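PDB 5HQH: Lmo2119 protein from Listeria monocytogenes serovar 1/2a, which is of unknown function but carries a YbbR-like domain, crystallised here as one fragment of a longer, probably exported protein. Local coordinates for residues Val20-Asp23 with Tyr28-Gly31; Arg44-Ser49 with Asp81-Lys86. All blocks are in the same frame, centred on the assembly; numbering follows the deposited sequence.

Contact 1: Val20-Asp23 with Tyr28-Gly31; sequences VYYD and YISG
Tyr-22 and Ile-29 face each other with their CA atoms 8.3 Å apart, a spacing too wide for backbone pairing, so segments 20-23 and 28-31 are joined here through side chains, above all that of Tyr-22. Tyr-22 spans the gap. Its CG sits between the backbone N and the carbonyl carbon (chi1 63°), which carries the ring across to the opposing strand. At the far end of the ring, Tyr-22 OH accepts the N-H of Ile-29; the distance from Ile-29 N is 3.2 Å and the angle at the hydrogen is 151°, a moderately bent bond. The side chain of Ile-29 runs back past the ring in the opposite direction. Ile-29 CD1 lies over one face, 3.5 Å from the centroid of the Tyr-22 ring and 22° off the normal, a CH-pi contact in the conformer given here, one of two deposited. Ile-29 CG1 follows the ring toward its hydroxyl end and comes within 3.7 Å of Tyr-22 CE2. Tyr-28 leaves its backbone pointing away from the 20-23 segment, yet Tyr-28 CD1 passes 3.5 Å from Tyr-22 OH, meeting it obliquely. On the flanks, Tyr-28 and Ser-30 pair through their backbones with Gln-97 and Asn-95 of strand 84-98, while Leu-62 packs against both Tyr-22 and Ile-29. A single tyrosine therefore works in two ways: its phenol oxygen takes up the backbone N-H of Ile-29 while its ring face packs on the isoleucine side chain, a pairing that would be expected to restrain the ring.

Contact 2: Arg44-Ser49 with Asp81-Lys86; sequences RSIVQS and DRLKVK
With chi1 at -57°, Ile-46 sets CG2 anti to its backbone N and CG1 beside that N, which splits the two branches between different partners, and Leu-83 places CG anti to its carbonyl carbon (chi1 -61°), directing its methyl groups at helix 44-53. The side chains of Ile-46 and Leu-83 meet at a slant, with Ile-46 CG2 3.8 Å from Leu-83 CD2. That same leucine methyl also reaches Val-47, whose CG2 is 3.5 Å from Leu-83 CD2, so it fits against branches of two successive helix residues. The other branch of Ile-46 runs alongside Arg-82, pointing the same way, and Ile-46 CD1 comes within 3.7 Å of Arg-82 CB.

Beyond its first carbons, the arginine bends away from the helix toward its neighbour in sequence. In the conformer given, one of two deposited, Arg-82 NE is 3.1 Å from Asp-81 OD1 and Arg-82 NH2 is 3.0 Å from Asp-81 OD2. This side-on, two-nitrogen salt bridge lies near the guanidinium plane but meets the carboxylate from above its own plane. The charged end is thus occupied locally, and the aliphatic base of Arg-82 faces the isoleucine. No hydrogen bond crosses between the segments. Val-47 also touches Asp-9 and Glu-11 of strand 9-21, while Lys-84 and Lys-86 pair through their backbones with Ser-41 and Thr-39 of strand 35-42. This is apolar packing of a helix on a turn: the single helix of this chain, following strand 35-42, lies on the turn that enters strand 84-98, and Val-47 carries it onto strand 9-21 of the mixed sheet.

The two contacts lie on opposite sides of the chain's centre, their own centres 28 Å apart and their nearest atoms about 14 Å apart, so they do not touch. They follow one another along the chain: contact 1 is complete before helix 44-53 opens contact 2. One mixed sheet joins them. Strand 84-98 begins within contact 2 and, further along, pairs antiparallel with strand 27-30, which belongs to contact 1; strand 35-42 lies between the two contacts in sequence and also pairs with strand 84-98. Both belong to the YbbR-like domain and lie toward opposite ends of the elongated chain, contact 1 between segments 20-23 and 28-31, contact 2 between the helix and the turn into strand 84-98.

Contact 1: Val20-Asp23 with Tyr28-Gly31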
ATOM      1  N   VAL A  20      -6.020   1.840  -2.393  0.70 10.56           N
ATOM      2  CA  VAL A  20      -6.577   0.551  -2.785  0.70 10.87           C
ATOM      3  C   VAL A  20      -7.243   0.681  -4.153  0.70 10.75           C
ATOM      4  O   VAL A  20      -8.146   1.468  -4.308  0.70 10.62           O
ATOM      5  CB  VAL A  20      -7.637   0.041  -1.772  0.70 11.42           C
ATOM      6  CG1 VAL A  20      -7.917  -1.442  -2.049  0.70 11.07           C
ATOM      7  CG2 VAL A  20      -7.180   0.239  -0.338  0.70 11.76           C
ATOM      8  N   TYR A  21      -6.791  -0.127  -5.112  1.00 10.34           N
ATOM      9  CA  TYR A  21      -7.236  -0.084  -6.488  1.00 10.54           C
ATOM     10  C   TYR A  21      -8.016  -1.337  -6.816  1.00 10.64           C
ATOM     11  O   TYR A  21      -7.573  -2.440  -6.510  1.00 10.76           O
ATOM     12  CB  TYR A  21      -6.028   0.042  -7.425  1.00 11.08           C
ATOM     13  CG  TYR A  21      -5.108   1.180  -7.125  1.00 11.50           C
ATOM     14  CD1 TYR A  21      -5.565   2.476  -6.992  1.00 11.77           C
ATOM     15  CD2 TYR A  21      -3.731   0.973  -7.025  1.00 12.49           C
ATOM     16  CE1 TYR A  21      -4.663   3.533  -6.733  1.00 12.90           C
ATOM     17  CE2 TYR A  21      -2.847   1.997  -6.774  1.00 13.65           C
ATOM     18  CZ  TYR A  21      -3.299   3.278  -6.629  1.00 13.49           C
ATOM     19  OH  TYR A  21      -2.357   4.306  -6.371  1.00 16.17           O
ATOM     20  N   TYR A  22      -9.181  -1.149  -7.434  1.00 10.19           N
ATOM     21  CA  TYR A  22     -10.105  -2.240  -7.756  1.00 10.58           C
ATOM     22  C   TYR A  22     -11.287  -1.726  -8.517  1.00 10.78           C
ATOM     23  O   TYR A  22     -11.372  -0.527  -8.777  1.00 11.22           O
ATOM     24  CB  TYR A  22     -10.557  -2.965  -6.483  1.00 10.56           C
ATOM     25  CG  TYR A  22     -11.337  -2.181  -5.482  1.00 10.15           C
ATOM     26  CD1 TYR A  22     -10.708  -1.454  -4.478  1.00 10.70           C
ATOM     27  CD2 TYR A  22     -12.723  -2.210  -5.473  1.00 10.15           C
ATOM     28  CE1 TYR A  22     -11.438  -0.786  -3.500  1.00 10.95           C
ATOM     29  CE2 TYR A  22     -13.444  -1.565  -4.499  1.00 10.73           C
ATOM     30  CZ  TYR A  22     -12.800  -0.849  -3.528  1.00 10.68           C
ATOM     31  OH  TYR A  22     -13.527  -0.229  -2.518  1.00 11.96           O
ATOM     32  N   ASP A  23     -12.196  -2.625  -8.895  1.00 10.26           N
ATOM     33  CA  ASP A  23     -13.450  -2.268  -9.570  1.00 10.60           C
ATOM     34  C   ASP A  23     -14.387  -1.642  -8.555  1.00 10.94           C
ATOM     35  O   ASP A  23     -15.149  -2.336  -7.890  1.00 10.53           O
ATOM     36  CB  ASP A  23     -14.031  -3.518 -10.218  1.00 10.45           C
ATOM     37  CG  ASP A  23     -15.415  -3.333 -10.777  1.00 10.88           C
ATOM     38  OD1 ASP A  23     -15.966  -2.226 -10.776  1.00 11.02           O
ATOM     39  OD2 ASP A  23     -15.973  -4.325 -11.263  1.00 11.69           O
ATOM     40  N   TYR A  28     -16.821  -3.323  -3.156  1.00 10.20           N
ATOM     41  CA  TYR A  28     -16.336  -2.533  -2.015  1.00 10.09           C
ATOM     42  C   TYR A  28     -15.392  -3.438  -1.248  1.00 10.42           C
ATOM     43  O   TYR A  28     -15.715  -4.611  -1.021  1.00 10.60           O
ATOM     44  CB  TYR A  28     -17.469  -1.997  -1.124  1.00 10.72           C
ATOM     45  CG  TYR A  28     -16.885  -1.089  -0.075  1.00 11.77           C
ATOM     46  CD1 TYR A  28     -16.303   0.108  -0.447  1.00 13.13           C
ATOM     47  CD2 TYR A  28     -16.757  -1.492   1.237  1.00 13.57           C
ATOM     48  CE1 TYR A  28     -15.678   0.944   0.466  1.00 14.65           C
ATOM     49  CE2 TYR A  28     -16.144  -0.658   2.167  1.00 13.48           C
ATOM     50  CZ  TYR A  28     -15.604   0.548   1.773  1.00 14.53           C
ATOM     51  OH  TYR A  28     -14.983   1.389   2.705  1.00 16.00           O
ATOM     52  N   ILE A  29     -14.219  -2.934  -0.886  0.70 10.67           N
ATOM     53  CA  ILE A  29     -13.219  -3.807  -0.225  0.70 11.95           C
ATOM     54  C   ILE A  29     -12.917  -3.300   1.192  0.70 11.75           C
ATOM     55  O   ILE A  29     -12.562  -2.152   1.356  0.70 12.81           O
ATOM     56  CB  ILE A  29     -11.955  -3.974  -1.124  0.70 13.01           C
ATOM     57  CG1 ILE A  29     -12.349  -4.532  -2.501  0.70 12.92           C
ATOM     58  CG2 ILE A  29     -10.926  -4.885  -0.462  0.70 13.32           C
ATOM     59  CD1 ILE A  29     -11.200  -4.756  -3.474  0.70 13.53           C
ATOM     60  N   SER A  30     -13.104  -4.173   2.203  1.00 11.22           N
ATOM     61  CA  SER A  30     -12.852  -3.878   3.589  1.00 11.34           C
ATOM     62  C   SER A  30     -11.644  -4.712   4.014  1.00 11.47           C
ATOM     63  O   SER A  30     -11.220  -5.620   3.300  1.00 11.59           O
ATOM     64  CB  SER A  30     -14.087  -4.177   4.435  1.00 11.45           C
ATOM     65  OG  SER A  30     -14.498  -5.515   4.284  1.00 12.02           O
ATOM     66  N   GLY A  31     -11.094  -4.367   5.158  1.00 13.02           N
ATOM     67  CA  GLY A  31      -9.964  -5.100   5.717  1.00 14.83           C
ATOM     68  C   GLY A  31      -8.568  -4.519   5.529  1.00 15.22           C
ATOM     69  O   GLY A  31      -7.668  -4.919   6.278  1.00 18.89           O
TER

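Contact 2: Arg44-Ser49 with Asp81-Lys86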
ATOM      1  N   ARG A  44      21.480   9.383   1.324  1.00 18.83           N
ATOM      2  CA  ARG A  44      20.897  10.375   2.222  1.00 18.99           C
ATOM      3  C   ARG A  44      19.976  11.416   1.593  1.00 18.03           C
ATOM      4  O   ARG A  44      18.873  11.653   2.119  1.00 17.52           O
ATOM      5  CB  ARG A  44      22.004  11.077   3.010  1.00 21.31           C
ATOM      6  CG  ARG A  44      21.454  12.175   3.893  1.00 22.91           C
ATOM      7  CD  ARG A  44      22.303  12.428   5.096  1.00 25.97           C
ATOM      8  NE  ARG A  44      21.770  13.572   5.819  1.00 26.74           N
ATOM      9  CZ  ARG A  44      20.828  13.541   6.756  1.00 26.58           C
ATOM     10  NH1 ARG A  44      20.237  12.411   7.134  1.00 27.95           N
ATOM     11  NH2 ARG A  44      20.487  14.678   7.335  1.00 27.20           N
ATOM     12  N   SER A  45      20.378  12.016   0.482  1.00 17.57           N
ATOM     13  CA  SER A  45      19.588  13.058  -0.112  1.00 17.28           C
ATOM     14  C   SER A  45      18.230  12.527  -0.567  1.00 15.77           C
ATOM     15  O   SER A  45      17.217  13.215  -0.440  1.00 15.96           O
ATOM     16  CB  SER A  45      20.305  13.704  -1.293  1.00 18.92           C
ATOM     17  OG  SER A  45      20.470  12.809  -2.377  1.00 20.69           O
ATOM     18  N   ILE A  46      18.234  11.324  -1.139  1.00 15.11           N
ATOM     19  CA  ILE A  46      17.022  10.696  -1.658  1.00 13.93           C
ATOM     20  C   ILE A  46      16.114  10.219  -0.531  1.00 13.00           C
ATOM     21  O   ILE A  46      14.878  10.409  -0.597  1.00 12.21           O
ATOM     22  CB  ILE A  46      17.397   9.550  -2.635  1.00 14.40           C
ATOM     23  CG1 ILE A  46      18.289  10.125  -3.760  1.00 15.94           C
ATOM     24  CG2 ILE A  46      16.150   8.919  -3.230  1.00 13.55           C
ATOM     25  CD1 ILE A  46      18.749   9.117  -4.786  1.00 17.02           C
ATOM     26  N   VAL A  47      16.696   9.616   0.509  1.00 13.05           N
ATOM     27  CA  VAL A  47      15.901   9.209   1.689  1.00 12.94           C
ATOM     28  C   VAL A  47      15.235  10.429   2.328  1.00 12.76           C
ATOM     29  O   VAL A  47      14.041  10.431   2.647  1.00 12.62           O
ATOM     30  CB  VAL A  47      16.754   8.454   2.733  1.00 13.34           C
ATOM     31  CG1 VAL A  47      16.002   8.272   4.055  1.00 13.37           C
ATOM     32  CG2 VAL A  47      17.190   7.101   2.208  1.00 14.06           C
ATOM     33  N   GLN A  48      16.013  11.482   2.520  1.00 13.69           N
ATOM     34  CA  GLN A  48      15.482  12.656   3.163  1.00 13.77           C
ATOM     35  C   GLN A  48      14.397  13.369   2.340  1.00 13.42           C
ATOM     36  O   GLN A  48      13.425  13.864   2.919  1.00 13.28           O
ATOM     37  CB  GLN A  48      16.604  13.602   3.587  1.00 15.25           C
ATOM     38  CG  GLN A  48      17.464  13.009   4.696  1.00 15.82           C
ATOM     39  CD  GLN A  48      16.683  12.696   5.961  1.00 16.79           C
ATOM     40  OE1 GLN A  48      15.849  13.486   6.413  1.00 17.14           O
ATOM     41  NE2 GLN A  48      16.919  11.522   6.506  1.00 17.29           N
ATOM     42  N   SER A  49      14.538  13.415   1.016  0.50 13.53           N
ATOM     43  CA  SER A  49      13.512  14.020   0.184  0.50 14.09           C
ATOM     44  C   SER A  49      12.239  13.200   0.256  0.50 12.86           C
ATOM     45  O   SER A  49      11.153  13.752   0.329  0.50 12.69           O
ATOM     46  CB  SER A  49      13.987  14.159  -1.268  0.50 15.02           C
ATOM     47  OG  SER A  49      12.930  14.578  -2.124  0.50 15.99           O
ATOM     48  N   ASP A  81      14.365   4.844  -7.632  1.00 13.60           N
ATOM     49  CA  ASP A  81      14.961   3.535  -7.858  1.00 14.88           C
ATOM     50  C   ASP A  81      16.224   3.286  -7.019  1.00 14.72           C
ATOM     51  O   ASP A  81      16.724   2.168  -7.015  1.00 15.91           O
ATOM     52  CB  ASP A  81      15.231   3.272  -9.355  1.00 17.20           C
ATOM     53  CG  ASP A  81      16.446   3.927  -9.868  1.00 20.23           C
ATOM     54  OD1 ASP A  81      16.812   5.035  -9.409  1.00 21.08           O
ATOM     55  OD2 ASP A  81      17.044   3.313 -10.798  1.00 25.69           O
ATOM     56  N   ARG A  82      16.716   4.318  -6.335  0.50 14.12           N
ATOM     57  CA  ARG A  82      17.899   4.195  -5.486  0.50 14.44           C
ATOM     58  C   ARG A  82      17.557   3.837  -4.043  0.50 14.24           C
ATOM     59  O   ARG A  82      18.440   3.718  -3.219  0.50 14.27           O
ATOM     60  CB  ARG A  82      18.697   5.495  -5.514  0.50 14.55           C
ATOM     61  CG  ARG A  82      19.225   5.899  -6.882  0.50 14.80           C
ATOM     62  CD  ARG A  82      20.171   4.855  -7.457  0.50 15.65           C
ATOM     63  NE  ARG A  82      19.471   3.882  -8.289  0.50 15.79           N
ATOM     64  CZ  ARG A  82      19.926   2.663  -8.559  0.50 17.19           C
ATOM     65  NH1 ARG A  82      21.060   2.242  -8.039  0.50 17.93           N
ATOM     66  NH2 ARG A  82      19.228   1.844  -9.337  0.50 17.75           N
ATOM     67  N   LEU A  83      16.271   3.689  -3.735  1.00 13.59           N
ATOM     68  CA  LEU A  83      15.850   3.290  -2.374  1.00 14.06           C
ATOM     69  C   LEU A  83      15.451   1.833  -2.221  1.00 14.66           C
ATOM     70  O   LEU A  83      14.929   1.209  -3.158  1.00 15.28           O
ATOM     71  CB  LEU A  83      14.653   4.129  -1.921  1.00 13.78           C
ATOM     72  CG  LEU A  83      14.909   5.622  -1.833  1.00 14.45           C
ATOM     73  CD1 LEU A  83      13.676   6.347  -1.328  1.00 14.70           C
ATOM     74  CD2 LEU A  83      16.106   5.949  -0.932  1.00 15.74           C
ATOM     75  N   LYS A  84      15.755   1.274  -1.053  1.00 15.46           N
ATOM     76  CA  LYS A  84      15.251  -0.058  -0.659  1.00 16.46           C
ATOM     77  C   LYS A  84      14.048   0.286   0.215  1.00 14.92           C
ATOM     78  O   LYS A  84      14.140   1.159   1.075  1.00 14.99           O
ATOM     79  CB  LYS A  84      16.263  -0.863   0.145  1.00 19.30           C
ATOM     80  CG  LYS A  84      17.472  -1.382  -0.629  1.00 22.42           C
ATOM     81  CD  LYS A  84      18.392  -2.227   0.263  1.00 25.22           C
ATOM     82  CE  LYS A  84      19.745  -2.491  -0.389  1.00 28.04           C
ATOM     83  NZ  LYS A  84      20.601  -3.393   0.437  1.00 30.46           N
ATOM     84  N   VAL A  85      12.924  -0.377  -0.017  1.00 14.49           N
ATOM     85  CA  VAL A  85      11.700  -0.065   0.702  1.00 14.24           C
ATOM     86  C   VAL A  85      11.016  -1.314   1.218  1.00 13.83           C
ATOM     87  O   VAL A  85      10.955  -2.328   0.510  1.00 15.08           O
ATOM     88  CB  VAL A  85      10.690   0.691  -0.222  1.00 15.30           C
ATOM     89  CG1 VAL A  85       9.477   1.132   0.554  1.00 16.31           C
ATOM     90  CG2 VAL A  85      11.358   1.889  -0.895  1.00 16.58           C
ATOM     91  N   LYS A  86      10.509  -1.249   2.447  1.00 12.97           N
ATOM     92  CA  LYS A  86       9.674  -2.363   2.960  1.00 13.27           C
ATOM     93  C   LYS A  86       8.521  -1.760   3.733  1.00 12.34           C
ATOM     94  O   LYS A  86       8.602  -0.646   4.261  1.00 12.70           O
ATOM     95  CB  LYS A  86      10.391  -3.427   3.785  1.00 14.90           C
ATOM     96  CG  LYS A  86      11.124  -2.867   4.967  1.00 15.52           C
ATOM     97  CD  LYS A  86      11.697  -3.981   5.830  1.00 16.92           C
ATOM     98  CE  LYS A  86      12.626  -3.379   6.862  1.00 17.66           C
ATOM     99  NZ  LYS A  86      13.003  -4.356   7.927  1.00 19.01           N
TER